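Local coordinates for putative creatinine amidohydrolase (Bacteroides fragilis, PDB 3LUB), which probably hydrolyses carbon-nitrogen bonds in linear amides, as a two-zinc enzyme of the creatininase superfamily, at residues L36-L41 against D162-S167; E148-K153 against V237-G242. One frame throughout, in Å; residues are numbered along the deposited sequence.

Contact 1 (36-41 with 162-167) and contact 2 (148-153 with 237-242) have their centres 19 Å apart; their nearest atoms come within about 5 Å but do not touch. Along the chain the segments alternate: the loop before helix 42-62, the loop after strand 140-145, the start of helix 166-175, and helix 226-249 near the C-terminus. Segments 148-153 and 162-167 lie on the path from strand 140-145, outermost of the parallel sheet within this chain, into helix 166-175. One end of that connection therefore packs against the long C-terminal helix, and the other closes in on the two-zinc site, which contact 1 borders and contact 2 does not.

Contact 1. Residues L36-L41 against D162-S167; sequences LHLPYL and DHAGES
Leu38 points its side chain at Ala164, and one methyl does the touching: Leu38 CD1 lies 3.7 Å from Ala164 CA and 3.9 Å from Ala164 CB. CG stands anti to the carbonyl carbon (chi1 -76°), beside the backbone N, and CD1 at the end of the branch meets the alanine. His37 meets the same alanine at its backbone. Its ring comes edge-on to the carbonyl, with His37 CE1 3.6 Å from Ala164 O and the oxygen close to the ring plane. No hydrogen bond joins the two segments; the polar end of the imidazole, NE2, is instead hydrogen-bonded to Thr169 on helix 166-175. Leu38 CG sits over one face of the His37 ring, 3.7 Å above its plane and offset toward the rim, while the methyl of Ala164 lies over the His163 ring, also toward its rim. Gly165 follows as the N-cap of helix 166-175, and Ala164 N is hydrogen-bonded to Glu168 OE1, so the turn touched by Leu38 also holds a zinc ligand. This is part of the wall of the two-zinc site of the creatininase superfamily: Leu38 lies against the zinc ligands His34 and Glu168, and the Ala164 side chain is about 6 Å from a bound zinc ion.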
loop_
_atom_site.group_PDB
_atom_site.type_symbol
_atom_site.label_atom_id
_atom_site.label_comp_id
_atom_site.label_asym_id
_atom_site.label_seq_id
_atom_site.Cartn_x
_atom_site.Cartn_y
_atom_site.Cartn_z
ATOM N N LEU F 36 -18.190 -13.759 -29.700
ATOM C CA LEU F 36 -17.132 -14.241 -30.562
ATOM C C LEU F 36 -16.742 -13.240 -31.597
ATOM O O LEU F 36 -15.721 -13.401 -32.235
ATOM C CB LEU F 36 -17.562 -15.560 -31.242
ATOM C CG LEU F 36 -18.012 -16.736 -30.345
ATOM C CD1 LEU F 36 -18.680 -17.804 -31.203
ATOM C CD2 LEU F 36 -16.846 -17.324 -29.558
ATOM N N HIS F 37 -17.516 -12.180 -31.758
ATOM C CA HIS F 37 -17.440 -11.366 -32.983
ATOM C C HIS F 37 -16.923 -9.941 -32.787
ATOM O O HIS F 37 -16.495 -9.303 -33.763
ATOM C CB HIS F 37 -18.805 -11.309 -33.659
ATOM C CG HIS F 37 -19.835 -10.578 -32.864
ATOM N ND1 HIS F 37 -20.151 -10.921 -31.568
ATOM C CD2 HIS F 37 -20.613 -9.517 -33.178
ATOM C CE1 HIS F 37 -21.077 -10.092 -31.116
ATOM N NE2 HIS F 37 -21.370 -9.229 -32.072
ATOM N N LEU F 38 -16.935 -9.430 -31.551
ATOM C CA LEU F 38 -16.480 -8.058 -31.338
ATOM C C LEU F 38 -15.052 -8.044 -30.795
ATOM O O LEU F 38 -14.612 -9.011 -30.167
ATOM C CB LEU F 38 -17.409 -7.328 -30.393
ATOM C CG LEU F 38 -18.748 -6.863 -30.962
ATOM C CD1 LEU F 38 -19.688 -6.565 -29.758
ATOM C CD2 LEU F 38 -18.529 -5.681 -31.905
ATOM N N PRO F 39 -14.349 -6.936 -31.019
ATOM C CA PRO F 39 -12.995 -6.794 -30.521
ATOM C C PRO F 39 -12.858 -6.823 -28.995
ATOM O O PRO F 39 -13.723 -6.285 -28.259
ATOM C CB PRO F 39 -12.539 -5.431 -31.052
ATOM C CG PRO F 39 -13.633 -4.902 -31.878
ATOM C CD PRO F 39 -14.806 -5.754 -31.787
ATOM N N TYR F 40 -11.744 -7.422 -28.557
ATOM C CA TYR F 40 -11.283 -7.371 -27.153
ATOM C C TYR F 40 -11.239 -5.969 -26.586
ATOM O O TYR F 40 -11.462 -5.781 -25.397
ATOM C CB TYR F 40 -9.891 -7.994 -26.985
ATOM C CG TYR F 40 -9.905 -9.491 -26.801
ATOM C CD1 TYR F 40 -9.997 -10.334 -27.879
ATOM C CD2 TYR F 40 -9.799 -10.063 -25.533
ATOM C CE1 TYR F 40 -9.996 -11.723 -27.697
ATOM C CE2 TYR F 40 -9.809 -11.429 -25.350
ATOM C CZ TYR F 40 -9.908 -12.255 -26.427
ATOM O OH TYR F 40 -9.888 -13.640 -26.259
ATOM N N LEU F 41 -10.976 -4.981 -27.436
ATOM C CA LEU F 41 -10.914 -3.571 -26.989
ATOM C C LEU F 41 -12.149 -2.740 -27.264
ATOM O O LEU F 41 -12.078 -1.540 -27.199
ATOM C CB LEU F 41 -9.682 -2.892 -27.605
ATOM C CG LEU F 41 -8.310 -3.360 -27.094
ATOM C CD1 LEU F 41 -7.213 -2.527 -27.743
ATOM C CD2 LEU F 41 -8.215 -3.164 -25.590
ATOM N N ASP F 162 -26.926 -6.764 -22.581
ATOM C CA ASP F 162 -26.017 -6.300 -21.527
ATOM C C ASP F 162 -24.545 -6.271 -21.959
ATOM O O ASP F 162 -23.807 -5.411 -21.512
ATOM C CB ASP F 162 -26.134 -7.173 -20.261
ATOM C CG ASP F 162 -27.498 -7.071 -19.584
ATOM O OD1 ASP F 162 -28.108 -5.969 -19.600
ATOM O OD2 ASP F 162 -27.956 -8.102 -19.028
ATOM N N HIS F 163 -24.104 -7.210 -22.793
ATOM C CA HIS F 163 -22.687 -7.288 -23.137
ATOM C C HIS F 163 -22.490 -7.863 -24.535
ATOM O O HIS F 163 -22.885 -8.994 -24.793
ATOM C CB HIS F 163 -21.950 -8.126 -22.097
ATOM C CG HIS F 163 -20.500 -8.288 -22.388
ATOM N ND1 HIS F 163 -19.606 -7.245 -22.299
ATOM C CD2 HIS F 163 -19.785 -9.363 -22.785
ATOM C CE1 HIS F 163 -18.403 -7.673 -22.625
ATOM N NE2 HIS F 163 -18.479 -8.953 -22.918
ATOM N N ALA F 164 -21.866 -7.087 -25.427
ATOM C CA ALA F 164 -21.580 -7.553 -26.793
ATOM C C ALA F 164 -22.890 -7.878 -27.541
ATOM O O ALA F 164 -22.930 -8.764 -28.380
ATOM C CB ALA F 164 -20.674 -8.797 -26.772
ATOM N N GLY F 165 -23.945 -7.159 -27.210
ATOM C CA GLY F 165 -25.278 -7.442 -27.705
ATOM C C GLY F 165 -25.565 -6.573 -28.888
ATOM O O GLY F 165 -24.651 -6.189 -29.606
ATOM N N GLU F 166 -26.835 -6.240 -29.085
ATOM C CA GLU F 166 -27.248 -5.560 -30.293
ATOM C C GLU F 166 -26.718 -4.168 -30.340
ATOM O O GLU F 166 -26.258 -3.733 -31.376
ATOM C CB GLU F 166 -28.781 -5.564 -30.446
ATOM C CG GLU F 166 -29.259 -5.171 -31.862
ATOM C CD GLU F 166 -30.779 -5.174 -31.995
ATOM O OE1 GLU F 166 -31.405 -6.142 -31.534
ATOM O OE2 GLU F 166 -31.324 -4.206 -32.548
ATOM N N SER F 167 -26.787 -3.458 -29.226
ATOM C CA SER F 167 -26.361 -2.076 -29.156
ATOM C C SER F 167 -24.850 -1.888 -29.345
ATOM O O SER F 167 -24.414 -1.002 -30.109
ATOM C CB SER F 167 -26.789 -1.481 -27.805
ATOM O OG SER F 167 -26.392 -2.321 -26.730
#

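Contact 2. Residues E148-K153 against V237-G242; sequences EVVSPK and VEKLAG
Val149 and Lys239 carry most of this contact, with Leu240 adding a smaller patch. Val149 turns toward the helix and uses both methyls, each on a different residue. With CG1 anti to the backbone N (chi1 169°), Val149 CG1 reaches the root of the lysine, 3.7 Å from Lys239 CB, while Val149 CG2 is left beside the backbone N and faces Leu240, 4.0 Å from Leu240 CD2. The valine therefore straddles two consecutive residues of helix 226-249.

Lys239 answers with its aliphatic chain. It runs alongside Val149 in the opposite direction, back over the loop, so that Lys239 CD lies 3.9 Å from Val149 CG1 and 3.7 Å from Val149 O. CE stays close to the same carbonyl oxygen, and the chain bends only at its last torsion (chi4 -43°). The lysine methylenes thus lie against one backbone carbonyl of the loop as well as the valine methyl. Further along, Val150 CG2 makes a looser approach to Lys239 CE at 4.3 Å. The first bond of the Leu240 side chain runs beside the loop, and its end bends in so that CD2 meets Val149.

No hydrogen bond links these two segments; the loop is tied to the same helix one turn or more earlier, where Val150 O is hydrogen-bonded to Tyr232 OH. Val149 and Val150 also lean on Ile236. Leu240 carries the packing on to Ile50 and Ala54 of helix 42-62, and Val202 of a neighbouring subunit packs on both Val149 and Lys239. The contact thus seats the loop leaving strand 140-145 on helix 226-249, which in turn rests against helix 42-62.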
loop_
_atom_site.group_PDB
_atom_site.type_symbol
_atom_site.label_atom_id
_atom_site.label_comp_id
_atom_site.label_asym_id
_atom_site.label_seq_id
_atom_site.Cartn_x
_atom_site.Cartn_y
_atom_site.Cartn_z
ATOM N N GLU F 148 -25.146 4.952 -21.017
ATOM C CA GLU F 148 -26.190 5.444 -20.135
ATOM C C GLU F 148 -26.568 6.895 -20.397
ATOM O O GLU F 148 -27.526 7.406 -19.802
ATOM C CB GLU F 148 -25.741 5.302 -18.681
ATOM C CG GLU F 148 -25.899 3.901 -18.198
ATOM C CD GLU F 148 -25.249 3.646 -16.853
ATOM O OE1 GLU F 148 -24.621 4.582 -16.276
ATOM O OE2 GLU F 148 -25.337 2.472 -16.413
ATOM N N VAL F 149 -25.865 7.560 -21.301
ATOM C CA VAL F 149 -26.163 8.960 -21.599
ATOM C C VAL F 149 -27.566 9.048 -22.232
ATOM O O VAL F 149 -28.350 9.955 -21.909
ATOM C CB VAL F 149 -25.029 9.592 -22.449
ATOM C CG1 VAL F 149 -25.413 10.978 -23.018
ATOM C CG2 VAL F 149 -23.712 9.652 -21.590
ATOM N N VAL F 150 -27.876 8.076 -23.098
ATOM C CA VAL F 150 -29.210 7.868 -23.682
ATOM C C VAL F 150 -29.513 6.390 -23.514
ATOM O O VAL F 150 -28.652 5.562 -23.783
ATOM C CB VAL F 150 -29.204 8.206 -25.177
ATOM C CG1 VAL F 150 -30.576 7.930 -25.785
ATOM C CG2 VAL F 150 -28.820 9.670 -25.382
ATOM N N SER F 151 -30.728 6.053 -23.080
ATOM C CA SER F 151 -31.148 4.636 -22.946
ATOM C C SER F 151 -31.243 3.967 -24.318
ATOM O O SER F 151 -31.767 4.560 -25.257
ATOM C CB SER F 151 -32.525 4.534 -22.249
ATOM O OG SER F 151 -32.892 3.180 -21.990
ATOM N N PRO F 152 -30.768 2.724 -24.432
ATOM C CA PRO F 152 -30.829 1.991 -25.694
ATOM C C PRO F 152 -32.231 1.539 -26.031
ATOM O O PRO F 152 -32.558 1.285 -27.210
ATOM C CB PRO F 152 -29.924 0.768 -25.450
ATOM C CG PRO F 152 -29.907 0.566 -23.952
ATOM C CD PRO F 152 -30.141 1.939 -23.348
ATOM N N LYS F 153 -33.059 1.439 -24.996
ATOM C CA LYS F 153 -34.455 1.092 -25.190
ATOM C C LYS F 153 -35.116 2.069 -26.192
ATOM O O LYS F 153 -34.966 3.293 -26.118
ATOM C CB LYS F 153 -35.152 1.010 -23.826
ATOM C CG LYS F 153 -34.565 -0.139 -22.933
ATOM C CD LYS F 153 -34.795 0.115 -21.441
ATOM C CE LYS F 153 -36.268 -0.124 -21.014
ATOM N NZ LYS F 153 -36.489 0.085 -19.532
ATOM N N VAL F 237 -23.817 11.754 -28.523
ATOM C CA VAL F 237 -22.802 12.745 -28.917
ATOM C C VAL F 237 -23.219 14.165 -28.625
ATOM O O VAL F 237 -22.431 14.965 -28.098
ATOM C CB VAL F 237 -22.411 12.567 -30.402
ATOM C CG1 VAL F 237 -21.724 13.856 -30.927
ATOM C CG2 VAL F 237 -21.486 11.297 -30.532
ATOM N N GLU F 238 -24.483 14.470 -28.913
ATOM C CA GLU F 238 -25.014 15.815 -28.703
ATOM C C GLU F 238 -25.145 16.170 -27.209
ATOM O O GLU F 238 -24.804 17.292 -26.779
ATOM C CB GLU F 238 -26.377 15.938 -29.444
ATOM C CG GLU F 238 -26.849 17.393 -29.621
ATOM C CD GLU F 238 -27.329 18.009 -28.323
ATOM O OE1 GLU F 238 -28.005 17.292 -27.547
ATOM O OE2 GLU F 238 -27.016 19.197 -28.059
ATOM N N LYS F 239 -25.630 15.217 -26.407
ATOM C CA LYS F 239 -25.663 15.424 -24.944
ATOM C C LYS F 239 -24.275 15.579 -24.327
ATOM O O LYS F 239 -24.085 16.397 -23.441
ATOM C CB LYS F 239 -26.376 14.285 -24.228
ATOM C CG LYS F 239 -27.879 14.424 -24.123
ATOM C CD LYS F 239 -28.424 13.451 -23.043
ATOM C CE LYS F 239 -29.928 13.219 -23.196
ATOM N NZ LYS F 239 -30.684 14.486 -23.473
ATOM N N LEU F 240 -23.308 14.778 -24.770
ATOM C CA LEU F 240 -21.948 14.875 -24.244
ATOM C C LEU F 240 -21.324 16.220 -24.623
ATOM O O LEU F 240 -20.745 16.902 -23.778
ATOM C CB LEU F 240 -21.089 13.669 -24.696
ATOM C CG LEU F 240 -21.373 12.365 -23.936
ATOM C CD1 LEU F 240 -20.789 11.103 -24.594
ATOM C CD2 LEU F 240 -20.914 12.454 -22.423
ATOM N N ALA F 241 -21.492 16.629 -25.877
ATOM C CA ALA F 241 -21.046 17.941 -26.322
ATOM C C ALA F 241 -21.585 19.058 -25.416
ATOM O O ALA F 241 -20.854 19.964 -25.023
ATOM C CB ALA F 241 -21.486 18.185 -27.780
ATOM N N GLY F 242 -22.875 18.987 -25.109
ATOM C CA GLY F 242 -23.490 19.915 -24.170
ATOM C C GLY F 242 -22.865 19.939 -22.767
ATOM O O GLY F 242 -22.655 21.020 -22.180
#